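Local coordinates for hypothetical UPF0204 protein AF0625 (Archaeoglobus fulgidus, PDB 1YQE) that probably hydrolyses D-aminoacyl-tRNAs to free tRNA and D-amino acids as a zinc-dependent deacylase, so countering the toxicity of mischarged tRNA, at residues A[19-22]-A[23-27]; A[111-114]-A[115-118]; A[120-123]-A[124-127]; A[159-162]-A[163-166]; A[176-179]-A[180-184]. One frame throughout, in Å; residues are numbered along the deposited sequence.

Contact 1: residues A[19-22]-A[23-27]; sequences NIKD and NLLTF
Asn23 carries CG beside its own backbone N (chi1 -74°), a torsion that turns its amide back along helix 15-24 to the carbonyl of Asn19. ND2 comes within 2.7 Å of Asn19 O, yet its N-H is bent to 121°, so this bond is weak despite the short separation. The same oxygen accepts the main-chain N of Asn23 at 3.2 Å with a straighter 153°. On the inward side, Ile20 and Leu24 lie alongside each other, pointing the same way, with Ile20 CG2 4.0 Å from Leu24 CD2. Lys21 and Leu25 are likewise side by side, and Lys21 CG reaches 4.1 Å from Leu25 CD1; the aliphatic part of the lysine does the touching, while NZ bonds Gln18 and forms a salt bridge to Glu50. Leu25 N bonds Lys21 O at 2.9 Å, and a type I turn spans Leu24 to Phe27. In this turn Asn23 O takes both Thr26 N and, at 2.8 Å, Thr26 OG1. Asn19 O and Asn23 O therefore each hold one main-chain and one side-chain donor, the amide one weak, while Ile20 and Leu24 form the buried apolar pair.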
loop_
_atom_site.group_PDB
_atom_site.type_symbol
_atom_site.label_atom_id
_atom_site.label_comp_id
_atom_site.label_asym_id
_atom_site.label_seq_id
_atom_site.Cartn_x
_atom_site.Cartn_y
_atom_site.Cartn_z
ATOM N N ASN A 19 -12.553 -2.263 13.278
ATOM C CA ASN A 19 -11.795 -2.125 14.517
ATOM C C ASN A 19 -10.728 -1.047 14.370
ATOM O O ASN A 19 -10.441 -0.317 15.322
ATOM C CB ASN A 19 -11.150 -3.451 14.922
ATOM C CG ASN A 19 -12.163 -4.452 15.446
ATOM O OD1 ASN A 19 -13.110 -4.086 16.143
ATOM N ND2 ASN A 19 -11.963 -5.722 15.123
ATOM N N ILE A 20 -10.142 -0.949 13.181
ATOM C CA ILE A 20 -9.129 0.065 12.928
ATOM C C ILE A 20 -9.832 1.409 13.031
ATOM O O ILE A 20 -9.328 2.343 13.660
ATOM C CB ILE A 20 -8.498 -0.089 11.510
ATOM C CG1 ILE A 20 -7.656 -1.372 11.456
ATOM C CG2 ILE A 20 -7.643 1.144 11.173
ATOM C CD1 ILE A 20 -7.150 -1.738 10.075
ATOM N N LYS A 21 -11.014 1.487 12.431
ATOM C CA LYS A 21 -11.806 2.712 12.453
ATOM C C LYS A 21 -12.108 3.155 13.881
ATOM O O LYS A 21 -11.904 4.318 14.229
ATOM C CB LYS A 21 -13.128 2.517 11.712
ATOM C CG LYS A 21 -13.962 3.784 11.656
ATOM C CD LYS A 21 -15.398 3.510 11.242
ATOM C CE LYS A 21 -16.152 2.752 12.324
ATOM N NZ LYS A 21 -17.566 2.510 11.933
ATOM N N ASP A 22 -12.603 2.231 14.702
ATOM C CA ASP A 22 -12.927 2.560 16.089
ATOM C C ASP A 22 -11.740 3.161 16.836
ATOM O O ASP A 22 -11.907 4.076 17.641
ATOM C CB ASP A 22 -13.430 1.324 16.842
ATOM C CG ASP A 22 -14.785 0.850 16.349
ATOM O OD1 ASP A 22 -15.657 1.704 16.087
ATOM O OD2 ASP A 22 -14.983 -0.378 16.239
ATOM N N ASN A 23 -10.542 2.648 16.575
ATOM C CA ASN A 23 -9.348 3.161 17.242
ATOM C C ASN A 23 -8.965 4.542 16.720
ATOM O O ASN A 23 -8.578 5.421 17.491
ATOM C CB ASN A 23 -8.189 2.177 17.067
ATOM C CG ASN A 23 -8.350 0.934 17.927
ATOM O OD1 ASN A 23 -8.274 1.003 19.156
ATOM N ND2 ASN A 23 -8.584 -0.205 17.287
ATOM N N LEU A 24 -9.086 4.729 15.408
ATOM C CA LEU A 24 -8.772 6.001 14.761
ATOM C C LEU A 24 -9.705 7.104 15.270
ATOM O O LEU A 24 -9.318 8.272 15.360
ATOM C CB LEU A 24 -8.926 5.856 13.241
ATOM C CG LEU A 24 -7.721 5.902 12.286
ATOM C CD1 LEU A 24 -6.478 5.330 12.930
ATOM C CD2 LEU A 24 -8.070 5.134 11.018
ATOM N N LEU A 25 -10.931 6.721 15.609
ATOM C CA LEU A 25 -11.933 7.663 16.096
ATOM C C LEU A 25 -11.616 8.279 17.457
ATOM O O LEU A 25 -12.179 9.311 17.814
ATOM C CB LEU A 25 -13.299 6.977 16.159
ATOM C CG LEU A 25 -13.969 6.679 14.816
ATOM C CD1 LEU A 25 -15.160 5.746 15.028
ATOM C CD2 LEU A 25 -14.400 7.987 14.163
ATOM N N THR A 26 -10.726 7.652 18.221
ATOM C CA THR A 26 -10.372 8.183 19.534
ATOM C C THR A 26 -9.168 9.116 19.469
ATOM O O THR A 26 -8.832 9.777 20.454
ATOM C CB THR A 26 -10.050 7.057 20.527
ATOM O OG1 THR A 26 -8.893 6.344 20.078
ATOM C CG2 THR A 26 -11.220 6.096 20.634
ATOM N N PHE A 27 -8.532 9.177 18.304
ATOM C CA PHE A 27 -7.347 10.011 18.115
ATOM C C PHE A 27 -7.637 11.488 17.888
ATOM O O PHE A 27 -6.723 12.311 17.909
ATOM C CB PHE A 27 -6.519 9.473 16.947
ATOM C CG PHE A 27 -5.985 8.083 17.167
ATOM C CD1 PHE A 27 -5.406 7.378 16.120
ATOM C CD2 PHE A 27 -6.050 7.484 18.422
ATOM C CE1 PHE A 27 -4.900 6.099 16.317
ATOM C CE2 PHE A 27 -5.544 6.203 18.629
ATOM C CZ PHE A 27 -4.969 5.511 17.576
#

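Contact 2: residues A[111-114]-A[115-118]; sequences KPSP and QTMK
Met117 lays its side chain against the carbonyl of Ser113, four residues earlier. Its CB lies 3.5 Å from Ser113 O, and CG, swung beside the methionine's own backbone N (chi1 -67°), comes as near as 3.0 Å to that oxygen. SD follows at 3.4 Å from Ser113 O, and the bend at the sulfur then turns CE away from Ser113; the chain as a whole packs on Val93, Ala153 and Tyr155. The oxygen it skirts is not without a donor: Met117 N gives it a bond of 3.0 Å and 164°, the first of the helical bonds, and Lys118 N to Pro114 O at 3.1 Å is the next. Pro114 O accepts from Thr213 OG1 as well. Ser113 stands at the N-cap, but its OG makes no direct capping bond. Instead, water 1 sits 2.7 Å from Ser113 OG and accepts Thr116 N at 3.0 Å, relaying between the hydroxyl and an N-H of the first turn. Glu73 binds the Thr116 hydroxyl and, weakly, that of Ser113. A proline at the first helical position, whose missing N-H costs nothing there, preceded by a serine N-cap, is a familiar way to start a helix, here helix 114-125.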
loop_
_atom_site.group_PDB
_atom_site.type_symbol
_atom_site.label_atom_id
_atom_site.label_comp_id
_atom_site.label_asym_id
_atom_site.label_seq_id
_atom_site.Cartn_x
_atom_site.Cartn_y
_atom_site.Cartn_z
ATOM N N LYS A 111 -2.753 4.626 -8.197
ATOM C CA LYS A 111 -1.685 5.552 -7.853
ATOM C C LYS A 111 -1.171 5.210 -6.447
ATOM O O LYS A 111 -1.933 5.220 -5.489
ATOM C CB LYS A 111 -2.226 6.988 -7.879
ATOM C CG LYS A 111 -1.252 8.083 -7.441
ATOM C CD LYS A 111 -0.186 8.357 -8.477
ATOM C CE LYS A 111 0.542 9.664 -8.173
ATOM N NZ LYS A 111 1.594 9.975 -9.176
ATOM N N PRO A 112 0.125 4.887 -6.312
ATOM C CA PRO A 112 0.657 4.557 -4.982
ATOM C C PRO A 112 0.940 5.792 -4.128
ATOM O O PRO A 112 0.861 6.921 -4.607
ATOM C CB PRO A 112 1.934 3.782 -5.303
ATOM C CG PRO A 112 2.399 4.422 -6.570
ATOM C CD PRO A 112 1.115 4.598 -7.365
ATOM N N SER A 113 1.258 5.566 -2.856
ATOM C CA SER A 113 1.588 6.650 -1.929
ATOM C C SER A 113 2.831 6.155 -1.188
ATOM O O SER A 113 2.782 5.842 0.004
ATOM C CB SER A 113 0.435 6.884 -0.948
ATOM O OG SER A 113 0.615 8.090 -0.224
ATOM N N PRO A 114 3.967 6.080 -1.900
ATOM C CA PRO A 114 5.273 5.617 -1.409
ATOM C C PRO A 114 5.791 6.209 -0.107
ATOM O O PRO A 114 6.315 5.483 0.739
ATOM C CB PRO A 114 6.209 5.908 -2.583
ATOM C CG PRO A 114 5.303 5.813 -3.767
ATOM C CD PRO A 114 4.085 6.550 -3.291
ATOM N N GLN A 115 5.655 7.521 0.055
ATOM C CA GLN A 115 6.145 8.167 1.270
ATOM C C GLN A 115 5.372 7.737 2.509
ATOM O O GLN A 115 5.971 7.330 3.514
ATOM C CB GLN A 115 6.084 9.692 1.121
ATOM C CG GLN A 115 6.867 10.232 -0.075
ATOM C CD GLN A 115 8.331 9.809 -0.080
ATOM O OE1 GLN A 115 8.995 9.802 0.959
ATOM N NE2 GLN A 115 8.846 9.473 -1.261
ATOM N N THR A 116 4.047 7.816 2.440
ATOM C CA THR A 116 3.205 7.444 3.566
ATOM C C THR A 116 3.332 5.959 3.882
ATOM O O THR A 116 3.366 5.568 5.049
ATOM C CB THR A 116 1.736 7.799 3.299
ATOM O OG1 THR A 116 1.629 9.216 3.114
ATOM C CG2 THR A 116 0.862 7.384 4.473
ATOM N N MET A 117 3.402 5.132 2.847
ATOM C CA MET A 117 3.568 3.704 3.066
ATOM C C MET A 117 4.836 3.492 3.898
ATOM O O MET A 117 4.841 2.705 4.845
ATOM C CB MET A 117 3.709 2.978 1.736
ATOM C CG MET A 117 2.461 3.011 0.884
ATOM S SD MET A 117 2.850 2.553 -0.809
ATOM C CE MET A 117 3.216 0.789 -0.601
ATOM N N LYS A 118 5.904 4.205 3.541
ATOM C CA LYS A 118 7.181 4.089 4.246
ATOM C C LYS A 118 7.081 4.548 5.696
ATOM O O LYS A 118 7.531 3.858 6.605
ATOM C CB LYS A 118 8.264 4.911 3.534
ATOM C CG LYS A 118 9.653 4.855 4.191
ATOM C CD LYS A 118 10.291 3.457 4.092
ATOM C CE LYS A 118 11.755 3.475 4.542
ATOM N NZ LYS A 118 12.439 2.160 4.324
HETATM O O HOH W 1 3.099 9.139 -0.030
#

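Contact 3: residues A[120-123]-A[124-127]; sequences YVLA and LRER
Near the C-terminal end of helix 114-125, Arg127 folds back to give an N-H to the carbonyl of Ala123, one turn earlier. Its chain runs extended from CG to NE, passing with CG 3.7 Å from Ala123 O, and a final twist (chi4 73°) brings NH1 to 2.8 Å from that oxygen. The acceptor lies in the guanidinium plane, but seen from the carbonyl the donor stands 39° above the plane, off the lone pairs, and the N-H is bent to 133°. The other nitrogens of the group face acidic residues of helix 167-182: NH2 makes a salt bridge to Asp179 and NE one to Glu175. Replacing Arg127 by a leucine would probably deprive Ala123 O of this donor and leave the two carboxylates without their shared cation. Helix 114-125 packs on helix 167-182 and on the mixed sheet, where Val121 touches Val91 and both Val121 and Leu124 meet Phe136. Within the turn, Tyr120 and Leu124 point the same way, side by side, and ring atom CE2 of Tyr120 meets CD2 of Leu124 at 4.1 Å; the tyrosine also makes an edge-to-face contact with Tyr155. On another flank, where Leu281 touches both residues, Leu122 CD2 sits over one face of the Arg125 guanidinium, 4.1 Å from NH1, which itself bonds Leu208 O. Along the main chain, Arg125 N bonds Val121 O at 2.8 Å, Glu126 N bonds Leu122 O at a longer 3.3 Å, and Arg127 N bonds Leu124 O at 2.7 Å.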
loop_
_atom_site.group_PDB
_atom_site.type_symbol
_atom_site.label_atom_id
_atom_site.label_comp_id
_atom_site.label_asym_id
_atom_site.label_seq_id
_atom_site.Cartn_x
_atom_site.Cartn_y
_atom_site.Cartn_z
ATOM N N TYR A 120 4.509 4.723 7.491
ATOM C CA TYR A 120 3.642 3.799 8.197
ATOM C C TYR A 120 4.452 2.581 8.650
ATOM O O TYR A 120 4.380 2.169 9.804
ATOM C CB TYR A 120 2.509 3.321 7.291
ATOM C CG TYR A 120 1.739 2.152 7.874
ATOM C CD1 TYR A 120 0.738 2.353 8.819
ATOM C CD2 TYR A 120 2.031 0.837 7.491
ATOM C CE1 TYR A 120 0.036 1.281 9.370
ATOM C CE2 TYR A 120 1.334 -0.245 8.039
ATOM C CZ TYR A 120 0.339 -0.014 8.977
ATOM O OH TYR A 120 -0.364 -1.064 9.524
ATOM N N VAL A 121 5.219 2.006 7.734
ATOM C CA VAL A 121 6.013 0.829 8.057
ATOM C C VAL A 121 7.031 1.075 9.169
ATOM O O VAL A 121 7.205 0.231 10.053
ATOM C CB VAL A 121 6.724 0.292 6.801
ATOM C CG1 VAL A 121 7.722 -0.808 7.176
ATOM C CG2 VAL A 121 5.684 -0.253 5.836
ATOM N N LEU A 122 7.698 2.224 9.145
ATOM C CA LEU A 122 8.675 2.512 10.187
ATOM C C LEU A 122 7.995 2.746 11.537
ATOM O O LEU A 122 8.556 2.410 12.586
ATOM C CB LEU A 122 9.530 3.722 9.799
ATOM C CG LEU A 122 10.422 3.526 8.568
ATOM C CD1 LEU A 122 11.222 4.796 8.321
ATOM C CD2 LEU A 122 11.358 2.334 8.770
ATOM N N ALA A 123 6.788 3.312 11.510
ATOM C CA ALA A 123 6.032 3.569 12.735
ATOM C C ALA A 123 5.504 2.246 13.284
ATOM O O ALA A 123 5.319 2.092 14.491
ATOM C CB ALA A 123 4.872 4.518 12.458
ATOM N N LEU A 124 5.254 1.296 12.386
ATOM C CA LEU A 124 4.774 -0.022 12.784
ATOM C C LEU A 124 5.937 -0.802 13.391
ATOM O O LEU A 124 5.806 -1.409 14.453
ATOM C CB LEU A 124 4.222 -0.783 11.566
ATOM C CG LEU A 124 3.717 -2.213 11.808
ATOM C CD1 LEU A 124 2.507 -2.188 12.726
ATOM C CD2 LEU A 124 3.358 -2.867 10.476
ATOM N N ARG A 125 7.077 -0.776 12.708
ATOM C CA ARG A 125 8.268 -1.476 13.165
ATOM C C ARG A 125 8.557 -1.115 14.624
ATOM O O ARG A 125 8.908 -1.971 15.432
ATOM C CB ARG A 125 9.465 -1.090 12.301
ATOM C CG ARG A 125 10.704 -1.958 12.512
ATOM C CD ARG A 125 11.930 -1.337 11.850
ATOM N NE ARG A 125 12.389 -0.160 12.582
ATOM C CZ ARG A 125 13.396 0.625 12.201
ATOM N NH1 ARG A 125 14.062 0.371 11.083
ATOM N NH2 ARG A 125 13.740 1.666 12.948
ATOM N N GLU A 126 8.393 0.162 14.944
ATOM C CA GLU A 126 8.637 0.666 16.288
ATOM C C GLU A 126 7.720 0.036 17.343
ATOM O O GLU A 126 8.062 -0.001 18.526
ATOM C CB GLU A 126 8.462 2.187 16.289
ATOM C CG GLU A 126 8.954 2.888 17.536
ATOM C CD GLU A 126 8.791 4.396 17.450
ATOM O OE1 GLU A 126 9.249 5.100 18.375
ATOM O OE2 GLU A 126 8.202 4.877 16.457
ATOM N N ARG A 127 6.567 -0.471 16.912
ATOM C CA ARG A 127 5.593 -1.064 17.827
ATOM C C ARG A 127 5.381 -2.569 17.670
ATOM O O ARG A 127 4.631 -3.169 18.442
ATOM C CB ARG A 127 4.231 -0.393 17.641
ATOM C CG ARG A 127 4.195 1.102 17.842
ATOM C CD ARG A 127 2.799 1.609 17.526
ATOM N NE ARG A 127 2.615 3.013 17.868
ATOM C CZ ARG A 127 3.133 4.029 17.191
ATOM N NH1 ARG A 127 3.879 3.809 16.117
ATOM N NH2 ARG A 127 2.905 5.272 17.595
#

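Contact 4: residues A[159-162]-A[163-166]; sequences STEE and EWKD
Three donors from two residues converge on a single carboxylate oxygen, Glu163 OE1. Thr160 OG1 gives its proton to it at 2.7 Å on the syn side, Thr160 N reaches it at 2.8 Å almost in line with the C-O bond, and Ser159 N arrives on the anti side at 3.2 Å. The glutamate gets there by bending at chi2 (69°), which folds the chain back to the start of helix 161-164. Thr160 is the N-cap, and with the Glu163 carboxylate returning to Thr160 N the two form a capping box; Thr160 OG1 accepts Glu162 N at 3.2 Å. A cis peptide precedes Ser159, just ahead of this start. An alanine in place of Glu163 would probably leave the N-H groups of Ser159 and Thr160 without their shared acceptor and Lys87, the salt-bridge partner of OE2, without its mate. On the other side of the turn, Trp164 lays one face of its indole against the Thr160-Glu161 peptide, with Thr160 C 3.3 Å and Glu161 N 3.5 Å above the ring plane. The Glu161 carboxylate stands nearly upright to this ring, the planes 86° apart, with OE1 3.1 Å from Trp164 CE3, while its OE2 makes a salt bridge of 3.1 Å to Lys165 NZ. Trp164 also bonds His80 O through NE1 and has a cation-pi contact with Arg79, both residues of the pyrophosphate pocket. Gathered at a helix N-terminus among N-H donors and next to Lys87, the Glu163 carboxylate is likely to be stabilised as an anion.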
loop_
_atom_site.group_PDB
_atom_site.type_symbol
_atom_site.label_atom_id
_atom_site.label_comp_id
_atom_site.label_asym_id
_atom_site.label_seq_id
_atom_site.Cartn_x
_atom_site.Cartn_y
_atom_site.Cartn_z
ATOM N N SER A 159 -4.365 -13.175 8.925
ATOM C CA SER A 159 -4.835 -13.692 7.641
ATOM C C SER A 159 -6.217 -14.325 7.749
ATOM O O SER A 159 -6.825 -14.676 6.735
ATOM C CB SER A 159 -3.851 -14.725 7.084
ATOM O OG SER A 159 -2.633 -14.114 6.694
ATOM N N THR A 160 -6.710 -14.472 8.975
ATOM C CA THR A 160 -8.022 -15.066 9.197
ATOM C C THR A 160 -8.855 -14.224 10.154
ATOM O O THR A 160 -8.399 -13.194 10.657
ATOM C CB THR A 160 -7.911 -16.486 9.796
ATOM O OG1 THR A 160 -7.655 -16.397 11.207
ATOM C CG2 THR A 160 -6.781 -17.255 9.126
ATOM N N GLU A 161 -10.075 -14.687 10.407
ATOM C CA GLU A 161 -11.008 -14.011 11.299
ATOM C C GLU A 161 -10.413 -13.815 12.691
ATOM O O GLU A 161 -10.730 -12.848 13.382
ATOM C CB GLU A 161 -12.304 -14.823 11.398
ATOM C CG GLU A 161 -13.448 -14.101 12.089
ATOM C CD GLU A 161 -13.925 -12.888 11.311
ATOM O OE1 GLU A 161 -14.373 -13.058 10.157
ATOM O OE2 GLU A 161 -13.853 -11.766 11.854
ATOM N N GLU A 162 -9.558 -14.741 13.109
ATOM C CA GLU A 162 -8.927 -14.633 14.417
ATOM C C GLU A 162 -8.163 -13.319 14.523
ATOM O O GLU A 162 -8.222 -12.629 15.544
ATOM C CB GLU A 162 -7.969 -15.803 14.647
ATOM C CG GLU A 162 -8.633 -17.036 15.226
ATOM C CD GLU A 162 -9.297 -16.755 16.560
ATOM O OE1 GLU A 162 -8.616 -16.207 17.457
ATOM O OE2 GLU A 162 -10.495 -17.083 16.715
ATOM N N GLU A 163 -7.451 -12.974 13.457
ATOM C CA GLU A 163 -6.673 -11.745 13.432
ATOM C C GLU A 163 -7.531 -10.518 13.128
ATOM O O GLU A 163 -7.277 -9.436 13.655
ATOM C CB GLU A 163 -5.544 -11.856 12.402
ATOM C CG GLU A 163 -4.499 -12.920 12.709
ATOM C CD GLU A 163 -5.033 -14.335 12.574
ATOM O OE1 GLU A 163 -5.583 -14.660 11.502
ATOM O OE2 GLU A 163 -4.896 -15.124 13.535
ATOM N N TRP A 164 -8.549 -10.682 12.289
ATOM C CA TRP A 164 -9.409 -9.558 11.938
ATOM C C TRP A 164 -10.151 -9.010 13.156
ATOM O O TRP A 164 -10.427 -7.814 13.242
ATOM C CB TRP A 164 -10.429 -9.962 10.869
ATOM C CG TRP A 164 -9.847 -10.661 9.672
ATOM C CD1 TRP A 164 -8.568 -10.565 9.197
ATOM C CD2 TRP A 164 -10.535 -11.556 8.793
ATOM N NE1 TRP A 164 -8.416 -11.351 8.076
ATOM C CE2 TRP A 164 -9.608 -11.971 7.808
ATOM C CE3 TRP A 164 -11.846 -12.052 8.742
ATOM C CZ2 TRP A 164 -9.952 -12.858 6.782
ATOM C CZ3 TRP A 164 -12.189 -12.934 7.720
ATOM C CH2 TRP A 164 -11.244 -13.328 6.756
ATOM N N LYS A 165 -10.468 -9.885 14.102
ATOM C CA LYS A 165 -11.185 -9.476 15.301
ATOM C C LYS A 165 -10.240 -9.041 16.419
ATOM O O LYS A 165 -10.687 -8.604 17.481
ATOM C CB LYS A 165 -12.068 -10.623 15.799
ATOM C CG LYS A 165 -13.141 -11.060 14.813
ATOM C CD LYS A 165 -14.022 -12.144 15.414
ATOM C CE LYS A 165 -15.151 -12.530 14.472
ATOM N NZ LYS A 165 -15.986 -11.352 14.093
ATOM N N ASP A 166 -8.937 -9.156 16.174
ATOM C CA ASP A 166 -7.929 -8.790 17.163
ATOM C C ASP A 166 -7.970 -7.286 17.422
ATOM O O ASP A 166 -7.539 -6.490 16.586
ATOM C CB ASP A 166 -6.539 -9.202 16.664
ATOM C CG ASP A 166 -5.489 -9.177 17.761
ATOM O OD1 ASP A 166 -5.456 -8.202 18.533
ATOM O OD2 ASP A 166 -4.685 -10.130 17.842
#

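Contact 5: residues A[176-179]-A[180-184]; sequences AMLD and AIRAE
Ala176 begins the last turns of helix 167-182 in this contact, its O accepting Ala180 N at 3.0 Å; this part of the helix lies between helices 15-24 and 114-125, and the methyl of Ala176 rests on Tyr120. Met177 follows with a bond of 2.8 Å from Ile181 N to Met177 O. The isoleucine leans on the same carbonyl, its CG1 coming within 3.3 Å of Met177 O, whereas the methionine side chain leaves the turn to pack on Ile20 and Leu24. Leu178 makes the main side-chain contact. With CG anti to the backbone nitrogen (chi1 -175°), it puts both methyls against the guanidinium of Arg182, whose chain runs straight out from CG to NE and crosses the leucine at a slant. CD2 of Leu178 lies 3.7 Å above the guanidinium plane of Arg182, displaced towards its rim, and CD1 of Leu178 is 3.7 Å from Arg182 NE. The flat face is packed on apolar carbon, while Arg182 NE makes a salt bridge to Glu45. Phe27 and Phe46 also touch Leu178, so the leucine bridges a charged surface residue and neighbouring aromatic rings. The main chain links this pair too, through Arg182 N to Leu178 O at 3.1 Å. Asp179 closes the segment beside the helix end: its O receives Ala183 N at 3.0 Å, but the bond is weak, bent to 121°, and Ala183 is the first residue to leave helical backbone angles. The methyl carbon CB of Ala183 sits only 3.4 Å from Asp179 O.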
loop_
_atom_site.group_PDB
_atom_site.type_symbol
_atom_site.label_atom_id
_atom_site.label_comp_id
_atom_site.label_asym_id
_atom_site.label_seq_id
_atom_site.Cartn_x
_atom_site.Cartn_y
_atom_site.Cartn_z
ATOM N N ALA A 176 0.069 3.360 14.074
ATOM C CA ALA A 176 1.061 3.493 13.018
ATOM C C ALA A 176 0.517 4.417 11.934
ATOM O O ALA A 176 1.256 5.229 11.384
ATOM C CB ALA A 176 1.416 2.123 12.440
ATOM N N MET A 177 -0.778 4.306 11.640
ATOM C CA MET A 177 -1.392 5.168 10.638
ATOM C C MET A 177 -1.349 6.627 11.078
ATOM O O MET A 177 -1.048 7.511 10.278
ATOM C CB MET A 177 -2.849 4.783 10.392
ATOM C CG MET A 177 -3.066 3.486 9.647
ATOM S SD MET A 177 -4.835 3.271 9.322
ATOM C CE MET A 177 -4.921 3.686 7.617
ATOM N N LEU A 178 -1.662 6.885 12.344
ATOM C CA LEU A 178 -1.647 8.256 12.835
ATOM C C LEU A 178 -0.249 8.852 12.699
ATOM O O LEU A 178 -0.107 10.013 12.328
ATOM C CB LEU A 178 -2.108 8.321 14.295
ATOM C CG LEU A 178 -2.251 9.729 14.888
ATOM C CD1 LEU A 178 -3.177 10.574 14.018
ATOM C CD2 LEU A 178 -2.796 9.634 16.306
ATOM N N ASP A 179 0.780 8.057 12.998
ATOM C CA ASP A 179 2.160 8.520 12.874
ATOM C C ASP A 179 2.499 8.803 11.415
ATOM O O ASP A 179 3.226 9.749 11.110
ATOM C CB ASP A 179 3.141 7.480 13.413
ATOM C CG ASP A 179 3.178 7.438 14.925
ATOM O OD1 ASP A 179 2.554 8.309 15.571
ATOM O OD2 ASP A 179 3.838 6.534 15.467
ATOM N N ALA A 180 1.983 7.969 10.515
ATOM C CA ALA A 180 2.238 8.146 9.092
ATOM C C ALA A 180 1.561 9.423 8.614
ATOM O O ALA A 180 2.137 10.199 7.853
ATOM C CB ALA A 180 1.708 6.952 8.311
ATOM N N ILE A 181 0.333 9.634 9.071
ATOM C CA ILE A 181 -0.435 10.815 8.694
ATOM C C ILE A 181 0.229 12.120 9.142
ATOM O O ILE A 181 0.159 13.129 8.442
ATOM C CB ILE A 181 -1.874 10.720 9.270
ATOM C CG1 ILE A 181 -2.699 9.747 8.418
ATOM C CG2 ILE A 181 -2.519 12.098 9.335
ATOM C CD1 ILE A 181 -3.942 9.218 9.113
ATOM N N ARG A 182 0.885 12.095 10.295
ATOM C CA ARG A 182 1.543 13.292 10.821
ATOM C C ARG A 182 2.998 13.451 10.376
ATOM O O ARG A 182 3.585 14.524 10.544
ATOM C CB ARG A 182 1.496 13.281 12.352
ATOM C CG ARG A 182 0.105 13.398 12.964
ATOM C CD ARG A 182 0.186 13.207 14.475
ATOM N NE ARG A 182 -1.096 13.386 15.155
ATOM C CZ ARG A 182 -1.303 13.099 16.440
ATOM N NH1 ARG A 182 -0.313 12.615 17.181
ATOM N NH2 ARG A 182 -2.492 13.305 16.990
ATOM N N ALA A 183 3.569 12.390 9.806
ATOM C CA ALA A 183 4.969 12.384 9.368
ATOM C C ALA A 183 5.351 13.493 8.396
ATOM O O ALA A 183 4.603 13.816 7.475
ATOM C CB ALA A 183 5.317 11.024 8.754
ATOM N N GLU A 184 6.537 14.058 8.588
ATOM C CA GLU A 184 6.997 15.122 7.718
ATOM C C GLU A 184 8.002 14.684 6.654
ATOM O O GLU A 184 8.097 15.303 5.599
ATOM C CB GLU A 184 7.570 16.256 8.566
ATOM C CG GLU A 184 6.519 16.843 9.488
ATOM C CD GLU A 184 7.006 18.049 10.247
ATOM O OE1 GLU A 184 7.886 17.890 11.120
ATOM O OE2 GLU A 184 6.503 19.155 9.965
#

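In the fold
Contacts 2 and 3 are the two ends of helix 114-125, their centres 14 Å apart, and contact 5 lies beside both. It touches contact 3 through the salt bridge of Arg127 NH2 to Asp179 OD2, 2.6 Å, and through Ala176 CB 3.5 Å from Tyr120 CE1. On another side contact 5 meets contact 1, where Phe27 CD1 packs 3.5 Å from Leu178 CD2. Contact 1 reaches contact 4 by a probable hydrogen bond of 3.2 Å from Asn19 ND2 to Trp164 O. Contact 4 comes nearest the bound pyrophosphate, about 6 Å from the Trp164 side chain; Ile20 is about 12 Å away, and Met117 and Tyr120 about 14 Å.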